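Local coordinates for peptide synthetase, module 7 (Actinoplanes teichomyceticus, PDB 4TX3), which probably serves as the condensation-type domain of the seventh module of a nonribosomal peptide synthetase, and is seen here together with another protein, at residues Q23-L28 with S356-Y361; A305-V310 with P341-P346; A164-R169 with L380-T385; L41-R46 with D149-F154. One frame throughout, in Å; residues are numbered along the deposited sequence.

Contacts 1 and 4 are buried, contact 2 is partly buried and contact 3 lies at the surface, its centre about 31 Å from the centre of the chain. Contacts 1 and 2 adjoin, their centres about 10 Å apart, and touch through His358 and Phe342 as well as Tyr361 and Pro307. Contacts 3 and 4 share helix 148-166 and use neighbouring strands of one sheet, 383-388 and 40-49. The chemistry changes with place: an arginine faces a proline in contact 1, a proline lies on a phenylalanine ring in contact 2, contact 4 is wholly apolar, and contact 3 relies on an arginine face and a bridging water.

Contact 1 of 4, residues Q23-L28 with S356-Y361; sequences QLRAWL and SRHPVY
Arg25 and Pro359 meet through van der Waals contact between a flat cation and a saturated ring, and their side chains come from opposite directions. Pro359 CG lies over one face of the guanidinium, 3.8 Å from Arg25 NH1, while the closest approach is Arg25 NH2 to Pro359 CD at 3.2 Å. The arginine CG is turned anti to the backbone N (chi1 -178°) and the chain stays extended to NE, which carries the planar group from helix 21-28, near the start of the chain, across to the loop between helix 345-348 and strand 363-369, joining distant parts of the condensation domain. The backbones remain far apart, with Arg25 CA 11.4 Å from His358 CA.

Aromatic contact is slighter: Arg25 NH2 approaches His358 CD2 obliquely at 4.1 Å. No hydrogen bond links the segments. The imidazole is instead fixed within its own loop, where His358 ND1 donates to Tyr361 O at 2.7 Å (N-H...O 157°), nearly in the ring plane. Pro359 CD also sits over one face of this imidazole.

An alanine at Arg25 would remove the plate that covers Pro359 and is likely to open a gap between helix and loop. Glu343 also touches the Arg25 side chain. With Arg25 NH2 4.8 Å from His358 NE2, the cationic neighbour would probably disfavour protonation of the imidazole.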
loop_
_atom_site.group_PDB
_atom_site.type_symbol
_atom_site.label_atom_id
_atom_site.label_comp_id
_atom_site.label_asym_id
_atom_site.label_seq_id
_atom_site.Cartn_x
_atom_site.Cartn_y
_atom_site.Cartn_z
ATOM N N GLN B 23 16.769 0.622 20.303
ATOM C CA GLN B 23 16.289 -0.259 21.378
ATOM C C GLN B 23 17.021 -0.029 22.714
ATOM O O GLN B 23 16.397 0.034 23.785
ATOM C CB GLN B 23 16.446 -1.727 20.978
ATOM C CG GLN B 23 15.546 -2.205 19.851
ATOM C CD GLN B 23 15.809 -3.668 19.499
ATOM O OE1 GLN B 23 16.950 -4.062 19.264
ATOM N NE2 GLN B 23 14.752 -4.478 19.481
ATOM N N LEU B 24 18.348 0.068 22.641
ATOM C CA LEU B 24 19.172 0.291 23.821
ATOM C C LEU B 24 18.791 1.588 24.538
ATOM O O LEU B 24 18.819 1.647 25.769
ATOM C CB LEU B 24 20.653 0.317 23.440
ATOM C CG LEU B 24 21.654 0.502 24.587
ATOM C CD1 LEU B 24 21.518 -0.612 25.589
ATOM C CD2 LEU B 24 23.087 0.594 24.054
ATOM N N ARG B 25 18.426 2.623 23.782
ATOM C CA ARG B 25 17.992 3.858 24.421
ATOM C C ARG B 25 16.635 3.661 25.078
ATOM O O ARG B 25 16.418 4.093 26.206
ATOM C CB ARG B 25 17.922 5.015 23.437
ATOM C CG ARG B 25 17.510 6.314 24.127
ATOM C CD ARG B 25 17.656 7.524 23.226
ATOM N NE ARG B 25 16.781 8.586 23.691
ATOM C CZ ARG B 25 17.157 9.537 24.538
ATOM N NH1 ARG B 25 18.414 9.565 24.996
ATOM N NH2 ARG B 25 16.273 10.462 24.913
ATOM N N ALA B 26 15.727 3.004 24.367
ATOM C CA ALA B 26 14.442 2.645 24.945
ATOM C C ALA B 26 14.643 1.845 26.232
ATOM O O ALA B 26 14.032 2.147 27.253
ATOM C CB ALA B 26 13.600 1.855 23.940
ATOM N N TRP B 27 15.524 0.848 26.185
ATOM C CA TRP B 27 15.759 -0.028 27.325
ATOM C C TRP B 27 16.308 0.753 28.516
ATOM O O TRP B 27 15.808 0.629 29.633
ATOM C CB TRP B 27 16.717 -1.149 26.931
ATOM C CG TRP B 27 16.830 -2.305 27.899
ATOM C CD1 TRP B 27 16.102 -3.450 27.887
ATOM C CD2 TRP B 27 17.757 -2.435 28.980
ATOM N NE1 TRP B 27 16.500 -4.283 28.900
ATOM C CE2 TRP B 27 17.516 -3.683 29.588
ATOM C CE3 TRP B 27 18.765 -1.613 29.499
ATOM C CZ2 TRP B 27 18.244 -4.135 30.684
ATOM C CZ3 TRP B 27 19.492 -2.059 30.588
ATOM C CH2 TRP B 27 19.227 -3.308 31.172
ATOM N N LEU B 28 17.330 1.564 28.270
ATOM C CA LEU B 28 17.939 2.355 29.328
ATOM C C LEU B 28 16.976 3.346 29.980
ATOM O O LEU B 28 17.020 3.553 31.188
ATOM C CB LEU B 28 19.150 3.102 28.784
ATOM C CG LEU B 28 20.292 2.131 28.541
ATOM C CD1 LEU B 28 21.272 2.708 27.572
ATOM C CD2 LEU B 28 20.954 1.800 29.855
ATOM N N SER B 356 15.231 14.367 31.792
ATOM C CA SER B 356 14.178 15.372 31.778
ATOM C C SER B 356 13.906 15.930 30.388
ATOM O O SER B 356 12.984 16.712 30.197
ATOM C CB SER B 356 14.559 16.506 32.727
ATOM O OG SER B 356 15.945 16.805 32.626
ATOM N N ARG B 357 14.709 15.520 29.419
ATOM C CA ARG B 357 14.768 16.232 28.157
ATOM C C ARG B 357 15.126 15.309 27.005
ATOM O O ARG B 357 15.934 14.391 27.163
ATOM C CB ARG B 357 15.790 17.365 28.267
ATOM C CG ARG B 357 16.296 17.897 26.952
ATOM C CD ARG B 357 17.485 18.800 27.141
ATOM N NE ARG B 357 17.254 19.719 28.244
ATOM C CZ ARG B 357 18.041 19.815 29.311
ATOM N NH1 ARG B 357 19.116 19.039 29.405
ATOM N NH2 ARG B 357 17.750 20.684 30.277
ATOM N N HIS B 358 14.510 15.541 25.849
ATOM C CA HIS B 358 14.945 14.886 24.621
ATOM C C HIS B 358 16.214 15.574 24.100
ATOM O O HIS B 358 16.246 16.796 23.958
ATOM C CB HIS B 358 13.835 14.916 23.567
ATOM C CG HIS B 358 14.075 13.997 22.409
ATOM N ND1 HIS B 358 14.517 14.443 21.184
ATOM C CD2 HIS B 358 13.931 12.656 22.291
ATOM C CE1 HIS B 358 14.646 13.416 20.361
ATOM N NE2 HIS B 358 14.297 12.322 21.012
ATOM N N PRO B 359 17.267 14.787 23.818
ATOM C CA PRO B 359 18.558 15.305 23.346
ATOM C C PRO B 359 18.502 15.876 21.916
ATOM O O PRO B 359 17.632 15.464 21.139
ATOM C CB PRO B 359 19.453 14.069 23.401
ATOM C CG PRO B 359 18.512 12.942 23.180
ATOM C CD PRO B 359 17.265 13.316 23.887
ATOM N N VAL B 360 19.418 16.797 21.594
ATOM C CA VAL B 360 19.530 17.427 20.271
ATOM C C VAL B 360 18.330 18.299 19.890
ATOM O O VAL B 360 18.513 19.456 19.533
ATOM C CB VAL B 360 19.729 16.392 19.141
ATOM C CG1 VAL B 360 20.023 17.104 17.812
ATOM C CG2 VAL B 360 20.833 15.424 19.485
ATOM N N TYR B 361 17.112 17.755 19.926
ATOM C CA TYR B 361 15.941 18.593 19.664
ATOM C C TYR B 361 14.769 18.295 20.580
ATOM O O TYR B 361 14.599 17.177 21.058
ATOM C CB TYR B 361 15.492 18.485 18.196
ATOM C CG TYR B 361 14.946 17.142 17.773
ATOM C CD1 TYR B 361 15.794 16.127 17.340
ATOM C CD2 TYR B 361 13.570 16.896 17.781
ATOM C CE1 TYR B 361 15.289 14.901 16.941
ATOM C CE2 TYR B 361 13.053 15.675 17.388
ATOM C CZ TYR B 361 13.919 14.681 16.966
ATOM O OH TYR B 361 13.404 13.463 16.566
#

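Contact 2 of 4, residues A305-V310 with P341-P346; sequences ARPFPV and PFEKIP
The ring of Phe342 has Pro307 on one face and the carboxylate of Glu343 at its edge. Pro307 CB sits 3.8 Å from the centroid of the Phe342 ring and 29° off its normal, a CH-pi contact over the face. It is displaced toward the root of the ring, as Pro307 CB to Phe342 CG is only 3.4 Å. The two side chains cross at about a right angle. Pro309 CD approaches obliquely, 4.0 Å from Phe342 CD1, so two prolines, alternate residues of strand 306-313, share one aromatic partner. The imidazole of His358 also meets the phenyl, its plane tilted by only about 10°.

At the ring edge lies Glu343 OE2, in plane. A bend at chi2 (77°) turns this carboxylate toward Pro307, where Glu343 OE2 is 3.6 Å from Pro307 CD. Its charge is met by Arg22 in a salt bridge.

No direct hydrogen bond spans the segments, but a water does: it donates to Pro307 O at 2.8 Å and accepts from Phe342 N at 3.0 Å, serving two backbone groups that do not pair directly.

A serine in place of Phe342 would take away the ring beneath Pro307 and Pro309 and would probably leave both prolines facing a gap, with His358 losing one of its aromatic neighbours.

The arrangement is a proline-aromatic packing in which the turn leading into helix 345-348 packs on strand 306-313, which pairs antiparallel with 281-288, close to helix 21-28, within the condensation domain.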
loop_
_atom_site.group_PDB
_atom_site.type_symbol
_atom_site.label_atom_id
_atom_site.label_comp_id
_atom_site.label_asym_id
_atom_site.label_seq_id
_atom_site.Cartn_x
_atom_site.Cartn_y
_atom_site.Cartn_z
ATOM N N ALA B 305 11.444 3.328 12.731
ATOM C CA ALA B 305 11.327 4.739 12.397
ATOM C C ALA B 305 12.515 5.482 13.007
ATOM O O ALA B 305 12.928 5.174 14.122
ATOM C CB ALA B 305 9.977 5.321 12.873
ATOM N N ARG B 306 13.069 6.441 12.271
ATOM C CA ARG B 306 14.358 7.058 12.641
ATOM C C ARG B 306 14.293 8.566 12.800
ATOM O O ARG B 306 13.938 9.280 11.847
ATOM C CB ARG B 306 15.386 6.728 11.579
ATOM C CG ARG B 306 14.721 6.628 10.252
ATOM C CD ARG B 306 15.497 5.828 9.274
ATOM N NE ARG B 306 14.818 5.905 8.004
ATOM C CZ ARG B 306 15.442 6.115 6.859
ATOM N NH1 ARG B 306 16.764 6.276 6.857
ATOM N NH2 ARG B 306 14.741 6.195 5.727
ATOM N N PRO B 307 14.637 9.059 14.002
ATOM C CA PRO B 307 14.748 10.500 14.259
ATOM C C PRO B 307 15.784 11.124 13.337
ATOM O O PRO B 307 16.752 10.475 12.951
ATOM C CB PRO B 307 15.193 10.575 15.720
ATOM C CG PRO B 307 14.766 9.268 16.313
ATOM C CD PRO B 307 14.933 8.264 15.202
ATOM N N PHE B 308 15.552 12.378 12.984
ATOM C CA PHE B 308 16.299 13.071 11.949
ATOM C C PHE B 308 16.257 14.576 12.268
ATOM O O PHE B 308 15.257 15.258 11.993
ATOM C CB PHE B 308 15.699 12.762 10.572
ATOM C CG PHE B 308 16.293 13.569 9.446
ATOM C CD1 PHE B 308 17.667 13.574 9.226
ATOM C CD2 PHE B 308 15.476 14.323 8.607
ATOM C CE1 PHE B 308 18.228 14.318 8.185
ATOM C CE2 PHE B 308 16.019 15.077 7.564
ATOM C CZ PHE B 308 17.405 15.077 7.355
ATOM N N PRO B 309 17.331 15.085 12.892
ATOM C CA PRO B 309 17.442 16.475 13.338
ATOM C C PRO B 309 18.051 17.356 12.272
ATOM O O PRO B 309 19.056 16.975 11.687
ATOM C CB PRO B 309 18.374 16.370 14.540
ATOM C CG PRO B 309 19.288 15.248 14.149
ATOM C CD PRO B 309 18.445 14.266 13.389
ATOM N N VAL B 310 17.453 18.511 12.016
ATOM C CA VAL B 310 18.015 19.444 11.053
ATOM C C VAL B 310 18.223 20.790 11.717
ATOM O O VAL B 310 17.314 21.358 12.330
ATOM C CB VAL B 310 17.131 19.577 9.798
ATOM C CG1 VAL B 310 17.638 20.708 8.909
ATOM C CG2 VAL B 310 17.127 18.247 9.030
ATOM N N PRO B 341 22.555 5.774 13.541
ATOM C CA PRO B 341 21.319 5.966 14.298
ATOM C C PRO B 341 21.377 7.295 15.021
ATOM O O PRO B 341 22.437 7.688 15.518
ATOM C CB PRO B 341 21.306 4.791 15.287
ATOM C CG PRO B 341 22.318 3.837 14.774
ATOM C CD PRO B 341 23.347 4.645 14.042
ATOM N N PHE B 342 20.247 7.986 15.052
ATOM C CA PHE B 342 20.122 9.204 15.832
ATOM C C PHE B 342 20.577 9.041 17.286
ATOM O O PHE B 342 21.161 9.952 17.865
ATOM C CB PHE B 342 18.676 9.684 15.811
ATOM C CG PHE B 342 18.378 10.703 16.856
ATOM C CD1 PHE B 342 18.747 12.030 16.666
ATOM C CD2 PHE B 342 17.754 10.337 18.045
ATOM C CE1 PHE B 342 18.493 12.978 17.629
ATOM C CE2 PHE B 342 17.494 11.280 19.001
ATOM C CZ PHE B 342 17.864 12.610 18.796
ATOM N N GLU B 343 20.288 7.880 17.867
ATOM C CA GLU B 343 20.480 7.641 19.294
ATOM C C GLU B 343 21.967 7.551 19.647
ATOM O O GLU B 343 22.358 7.572 20.814
ATOM C CB GLU B 343 19.748 6.364 19.715
ATOM C CG GLU B 343 18.216 6.443 19.610
ATOM C CD GLU B 343 17.666 6.321 18.176
ATOM O OE1 GLU B 343 18.436 5.983 17.250
ATOM O OE2 GLU B 343 16.451 6.563 17.969
ATOM N N LYS B 344 22.786 7.467 18.611
ATOM C CA LYS B 344 24.222 7.352 18.752
ATOM C C LYS B 344 24.846 8.745 18.824
ATOM O O LYS B 344 25.979 8.922 19.285
ATOM C CB LYS B 344 24.778 6.556 17.570
ATOM C CG LYS B 344 26.143 6.007 17.775
ATOM C CD LYS B 344 26.137 4.872 18.773
ATOM C CE LYS B 344 27.518 4.197 18.799
ATOM N NZ LYS B 344 28.593 5.046 18.180
ATOM N N ILE B 345 24.079 9.732 18.369
ATOM C CA ILE B 345 24.563 11.097 18.221
ATOM C C ILE B 345 24.813 11.849 19.538
ATOM O O ILE B 345 25.778 12.604 19.611
ATOM C CB ILE B 345 23.604 11.903 17.350
ATOM C CG1 ILE B 345 23.804 11.516 15.883
ATOM C CG2 ILE B 345 23.816 13.402 17.541
ATOM C CD1 ILE B 345 22.769 12.088 14.964
ATOM N N PRO B 346 23.966 11.654 20.577
ATOM C CA PRO B 346 24.349 12.275 21.862
ATOM C C PRO B 346 25.785 11.960 22.322
ATOM O O PRO B 346 26.470 12.895 22.704
ATOM C CB PRO B 346 23.313 11.706 22.837
ATOM C CG PRO B 346 22.071 11.597 21.973
ATOM C CD PRO B 346 22.580 11.142 20.615
HETATM O O HOH W 1 18.434 8.219 12.724
#

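Contact 3 of 4, residues A164-R169 with L380-T385; sequences ARRAGR and LPALRT
Arg166, in the last turn of helix 148-166, reaches across to Pro381 and Ala382, the two central residues of a type II beta turn that leads into strand 383-388. The helix ends just beyond it in a Schellman motif: Arg169 N bonds to Ala164 O at 3.1 Å and Gly168 N to Arg165 O at 3.2 Å, with Gly168 at positive phi (81°) as the C-prime residue. On the turn, Ala382 likewise has positive phi (68°), and the closing bond from Leu383 N to Leu380 O is weak.

The arginine chain is fully extended from CG to NE, with CG anti to the backbone N (chi1 -177°), and so spans a backbone separation of 8.3 Å between Arg166 CA and Pro381 CA. Over one face of its guanidinium lie Ala382 CB, 3.5 Å from Arg166 NH2, and Pro381 O. That oxygen is 3.8 Å from Arg166 NE, too far for direct bonding and over the face, where no N-H points. A water takes the place of the bond: it donates to Pro381 O and accepts, weakly, from Arg166 NE at 2.9 Å. Lower on the chain, Arg166 CD passes Pro381 CG at 4.2 Å.

Crystal neighbours touch both Arg166 and Ala382, so the exact pose may partly reflect the lattice. Outside the two segments, another protein of the assembly offers an acidic side chain to Arg169 NH2, in a salt bridge, and a polar one to Arg384 NE, in a hydrogen bond.

This is a Schellman-capped helix end set beside a type II beta turn, at the edge of the five-stranded sheet, one of whose outermost strands is 383-388.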
loop_
_atom_site.group_PDB
_atom_site.type_symbol
_atom_site.label_atom_id
_atom_site.label_comp_id
_atom_site.label_asym_id
_atom_site.label_seq_id
_atom_site.Cartn_x
_atom_site.Cartn_y
_atom_site.Cartn_z
ATOM N N ALA B 164 -7.546 -17.873 8.641
ATOM C CA ALA B 164 -7.205 -19.300 8.625
ATOM C C ALA B 164 -7.673 -20.041 9.875
ATOM O O ALA B 164 -8.316 -21.090 9.773
ATOM C CB ALA B 164 -5.694 -19.483 8.454
ATOM N N ARG B 165 -7.325 -19.510 11.048
ATOM C CA ARG B 165 -7.677 -20.139 12.321
ATOM C C ARG B 165 -9.196 -20.240 12.492
ATOM O O ARG B 165 -9.711 -21.233 13.015
ATOM C CB ARG B 165 -7.068 -19.367 13.490
ATOM C CG ARG B 165 -5.574 -19.503 13.608
ATOM C CD ARG B 165 -5.159 -20.946 13.897
ATOM N NE ARG B 165 -3.738 -21.017 14.191
ATOM C CZ ARG B 165 -3.043 -22.140 14.355
ATOM N NH1 ARG B 165 -3.631 -23.328 14.255
ATOM N NH2 ARG B 165 -1.745 -22.067 14.616
ATOM N N ARG B 166 -9.915 -19.215 12.043
ATOM C CA ARG B 166 -11.372 -19.245 12.089
ATOM C C ARG B 166 -11.925 -20.364 11.202
ATOM O O ARG B 166 -12.971 -20.933 11.489
ATOM C CB ARG B 166 -11.955 -17.899 11.668
ATOM C CG ARG B 166 -13.450 -17.841 11.759
ATOM C CD ARG B 166 -13.997 -16.507 11.289
ATOM N NE ARG B 166 -15.454 -16.506 11.399
ATOM C CZ ARG B 166 -16.269 -16.974 10.460
ATOM N NH1 ARG B 166 -15.771 -17.461 9.338
ATOM N NH2 ARG B 166 -17.581 -16.949 10.644
ATOM N N ALA B 167 -11.203 -20.692 10.139
ATOM C CA ALA B 167 -11.613 -21.752 9.225
ATOM C C ALA B 167 -10.938 -23.098 9.509
ATOM O O ALA B 167 -10.898 -23.962 8.640
ATOM C CB ALA B 167 -11.334 -21.338 7.789
ATOM N N GLY B 168 -10.387 -23.275 10.702
ATOM C CA GLY B 168 -9.889 -24.578 11.105
ATOM C C GLY B 168 -8.513 -25.018 10.633
ATOM O O GLY B 168 -8.176 -26.194 10.744
ATOM N N ARG B 169 -7.704 -24.096 10.115
ATOM C CA ARG B 169 -6.327 -24.431 9.751
ATOM C C ARG B 169 -5.342 -23.404 10.319
ATOM O O ARG B 169 -5.708 -22.245 10.573
ATOM C CB ARG B 169 -6.168 -24.519 8.227
ATOM C CG ARG B 169 -6.189 -23.155 7.555
ATOM C CD ARG B 169 -5.951 -23.168 6.051
ATOM N NE ARG B 169 -5.979 -21.787 5.573
ATOM C CZ ARG B 169 -7.081 -21.147 5.191
ATOM N NH1 ARG B 169 -8.252 -21.771 5.186
ATOM N NH2 ARG B 169 -7.012 -19.887 4.804
ATOM N N LEU B 380 -11.853 -8.298 8.874
ATOM C CA LEU B 380 -11.895 -9.626 9.478
ATOM C C LEU B 380 -13.174 -10.336 9.076
ATOM O O LEU B 380 -14.250 -9.756 9.146
ATOM C CB LEU B 380 -11.810 -9.531 10.994
ATOM C CG LEU B 380 -10.513 -8.984 11.582
ATOM C CD1 LEU B 380 -10.826 -8.403 12.926
ATOM C CD2 LEU B 380 -9.496 -10.095 11.732
ATOM N N PRO B 381 -13.058 -11.599 8.658
ATOM C CA PRO B 381 -14.192 -12.416 8.214
ATOM C C PRO B 381 -15.354 -12.496 9.221
ATOM O O PRO B 381 -15.148 -12.843 10.389
ATOM C CB PRO B 381 -13.561 -13.805 7.994
ATOM C CG PRO B 381 -12.213 -13.750 8.621
ATOM C CD PRO B 381 -11.782 -12.324 8.554
ATOM N N ALA B 382 -16.555 -12.173 8.732
ATOM C CA ALA B 382 -17.816 -12.190 9.482
ATOM C C ALA B 382 -17.880 -11.117 10.552
ATOM O O ALA B 382 -18.546 -11.303 11.565
ATOM C CB ALA B 382 -18.067 -13.571 10.111
ATOM N N LEU B 383 -17.205 -9.992 10.320
ATOM C CA LEU B 383 -17.111 -8.919 11.315
ATOM C C LEU B 383 -17.042 -7.535 10.685
ATOM O O LEU B 383 -16.346 -7.325 9.695
ATOM C CB LEU B 383 -15.874 -9.120 12.211
ATOM C CG LEU B 383 -15.873 -10.305 13.181
ATOM C CD1 LEU B 383 -14.501 -10.516 13.771
ATOM C CD2 LEU B 383 -16.896 -10.075 14.278
ATOM N N ARG B 384 -17.763 -6.586 11.264
ATOM C CA ARG B 384 -17.569 -5.187 10.920
ATOM C C ARG B 384 -16.545 -4.650 11.899
ATOM O O ARG B 384 -16.746 -4.718 13.120
ATOM C CB ARG B 384 -18.869 -4.391 11.008
ATOM C CG ARG B 384 -19.829 -4.611 9.858
ATOM C CD ARG B 384 -21.280 -4.645 10.364
ATOM N NE ARG B 384 -21.553 -5.888 11.095
ATOM C CZ ARG B 384 -22.476 -6.034 12.048
ATOM N NH1 ARG B 384 -23.264 -5.014 12.403
ATOM N NH2 ARG B 384 -22.621 -7.217 12.642
ATOM N N THR B 385 -15.444 -4.128 11.380
ATOM C CA THR B 385 -14.370 -3.672 12.250
ATOM C C THR B 385 -14.165 -2.170 12.135
ATOM O O THR B 385 -14.426 -1.587 11.098
ATOM C CB THR B 385 -13.070 -4.402 11.926
ATOM O OG1 THR B 385 -12.576 -3.959 10.659
ATOM C CG2 THR B 385 -13.324 -5.893 11.860
HETATM O O HOH W 2 -15.526 -13.916 12.601
#

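Contact 4 of 4, residues L41-R46 with D149-F154; sequences LSVALR and DSMDVF
Met151 is bent twice, at chi2 (74°) and chi3 (38°), and the bends bring its methyl group onto Leu41 while the start of its chain stays beside Val43. The terminal CE carries most of the contact with Leu41: Met151 CE is 3.3 Å from Leu41 CD1 and 3.4 Å from Leu41 CB, close for carbon atoms and therefore a tight fit. The sulfur stands farther off, with Met151 SD 4.1 Å from Leu41 CB.

Val43 meets the root of the same side chain, Met151 CG lying 3.7 Å from Val43 CG2, and the two slide past one another in opposite directions. Leu41 and Val43 point toward the helix whereas Ser42 between them points away, the alternation expected of a strand. All three touching groups are apolar, and no hydrogen bond joins the segments.

Further along, Phe155 of the same helix continues the cover over Val43 and Leu45, while the strand backbone pairs with neighbours on both sides. The result is the helix-on-sheet packing of an alpha/beta lobe, in which helix 148-166 lies against one face of the mixed five-stranded sheet through strand 40-49.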
loop_
_atom_site.group_PDB
_atom_site.type_symbol
_atom_site.label_atom_id
_atom_site.label_comp_id
_atom_site.label_asym_id
_atom_site.label_seq_id
_atom_site.Cartn_x
_atom_site.Cartn_y
_atom_site.Cartn_z
ATOM N N LEU B 41 2.655 2.161 21.980
ATOM C CA LEU B 41 1.686 2.374 20.935
ATOM C C LEU B 41 0.494 1.506 21.291
ATOM O O LEU B 41 0.659 0.313 21.542
ATOM C CB LEU B 41 2.265 2.019 19.570
ATOM C CG LEU B 41 3.381 2.978 19.156
ATOM C CD1 LEU B 41 4.322 2.395 18.103
ATOM C CD2 LEU B 41 2.776 4.280 18.680
ATOM N N SER B 42 -0.686 2.117 21.355
ATOM C CA SER B 42 -1.913 1.386 21.618
ATOM C C SER B 42 -2.948 1.566 20.505
ATOM O O SER B 42 -3.239 2.672 20.062
ATOM C CB SER B 42 -2.519 1.819 22.949
ATOM O OG SER B 42 -1.876 1.182 24.037
ATOM N N VAL B 43 -3.499 0.455 20.056
ATOM C CA VAL B 43 -4.586 0.493 19.113
ATOM C C VAL B 43 -5.701 -0.370 19.678
ATOM O O VAL B 43 -5.435 -1.408 20.277
ATOM C CB VAL B 43 -4.143 0.002 17.729
ATOM C CG1 VAL B 43 -5.354 -0.195 16.794
ATOM C CG2 VAL B 43 -3.156 0.993 17.130
ATOM N N ALA B 44 -6.940 0.086 19.533
ATOM C CA ALA B 44 -8.100 -0.722 19.874
ATOM C C ALA B 44 -9.067 -0.845 18.677
ATOM O O ALA B 44 -9.389 0.140 18.033
ATOM C CB ALA B 44 -8.806 -0.126 21.085
ATOM N N LEU B 45 -9.522 -2.057 18.381
ATOM C CA LEU B 45 -10.524 -2.269 17.338
ATOM C C LEU B 45 -11.857 -2.688 17.906
ATOM O O LEU B 45 -11.918 -3.601 18.734
ATOM C CB LEU B 45 -10.083 -3.342 16.356
ATOM C CG LEU B 45 -8.764 -3.085 15.670
ATOM C CD1 LEU B 45 -8.565 -4.161 14.635
ATOM C CD2 LEU B 45 -8.752 -1.695 15.050
ATOM N N ARG B 46 -12.926 -2.039 17.448
ATOM C CA ARG B 46 -14.278 -2.501 17.750
ATOM C C ARG B 46 -14.639 -3.589 16.757
ATOM O O ARG B 46 -14.365 -3.467 15.562
ATOM C CB ARG B 46 -15.289 -1.357 17.695
ATOM C CG ARG B 46 -16.700 -1.781 18.094
ATOM C CD ARG B 46 -17.619 -0.596 18.284
ATOM N NE ARG B 46 -17.278 0.173 19.471
ATOM C CZ ARG B 46 -17.863 0.014 20.655
ATOM N NH1 ARG B 46 -18.827 -0.886 20.801
ATOM N NH2 ARG B 46 -17.490 0.762 21.689
ATOM N N ASP B 149 4.258 2.559 11.729
ATOM C CA ASP B 149 4.017 1.684 10.573
ATOM C C ASP B 149 3.798 0.228 11.003
ATOM O O ASP B 149 2.945 -0.482 10.439
ATOM C CB ASP B 149 5.184 1.742 9.579
ATOM C CG ASP B 149 5.272 3.073 8.835
ATOM O OD1 ASP B 149 4.288 3.845 8.848
ATOM O OD2 ASP B 149 6.333 3.341 8.228
ATOM N N SER B 150 4.562 -0.208 12.010
ATOM C CA SER B 150 4.532 -1.604 12.454
ATOM C C SER B 150 3.159 -2.048 12.950
ATOM O O SER B 150 2.817 -3.227 12.873
ATOM C CB SER B 150 5.566 -1.842 13.558
ATOM O OG SER B 150 6.872 -1.781 13.032
ATOM N N MET B 151 2.373 -1.108 13.454
ATOM C CA MET B 151 1.056 -1.461 13.948
ATOM C C MET B 151 0.117 -1.830 12.815
ATOM O O MET B 151 -0.732 -2.695 13.004
ATOM C CB MET B 151 0.457 -0.338 14.788
ATOM C CG MET B 151 -0.090 -0.850 16.133
ATOM S SD MET B 151 1.253 -1.256 17.279
ATOM C CE MET B 151 2.300 0.096 16.805
ATOM N N ASP B 152 0.268 -1.217 11.639
ATOM C CA ASP B 152 -0.531 -1.654 10.476
ATOM C C ASP B 152 -0.146 -3.062 10.066
ATOM O O ASP B 152 -1.019 -3.876 9.757
ATOM C CB ASP B 152 -0.365 -0.721 9.275
ATOM C CG ASP B 152 -0.860 0.669 9.558
ATOM O OD1 ASP B 152 -2.030 0.799 9.980
ATOM O OD2 ASP B 152 -0.083 1.631 9.387
ATOM N N VAL B 153 1.161 -3.349 10.071
ATOM C CA VAL B 153 1.632 -4.678 9.719
ATOM C C VAL B 153 1.008 -5.688 10.673
ATOM O O VAL B 153 0.516 -6.741 10.246
ATOM C CB VAL B 153 3.187 -4.771 9.750
ATOM C CG1 VAL B 153 3.665 -6.224 9.534
ATOM C CG2 VAL B 153 3.782 -3.856 8.697
ATOM N N PHE B 154 0.998 -5.344 11.960
ATOM C CA PHE B 154 0.449 -6.229 12.980
ATOM C C PHE B 154 -0.990 -6.645 12.625
ATOM O O PHE B 154 -1.319 -7.835 12.603
ATOM C CB PHE B 154 0.489 -5.565 14.359
ATOM C CG PHE B 154 0.039 -6.471 15.485
ATOM C CD1 PHE B 154 -1.310 -6.565 15.831
ATOM C CD2 PHE B 154 0.958 -7.241 16.188
ATOM C CE1 PHE B 154 -1.727 -7.413 16.848
ATOM C CE2 PHE B 154 0.548 -8.082 17.215
ATOM C CZ PHE B 154 -0.795 -8.171 17.544
#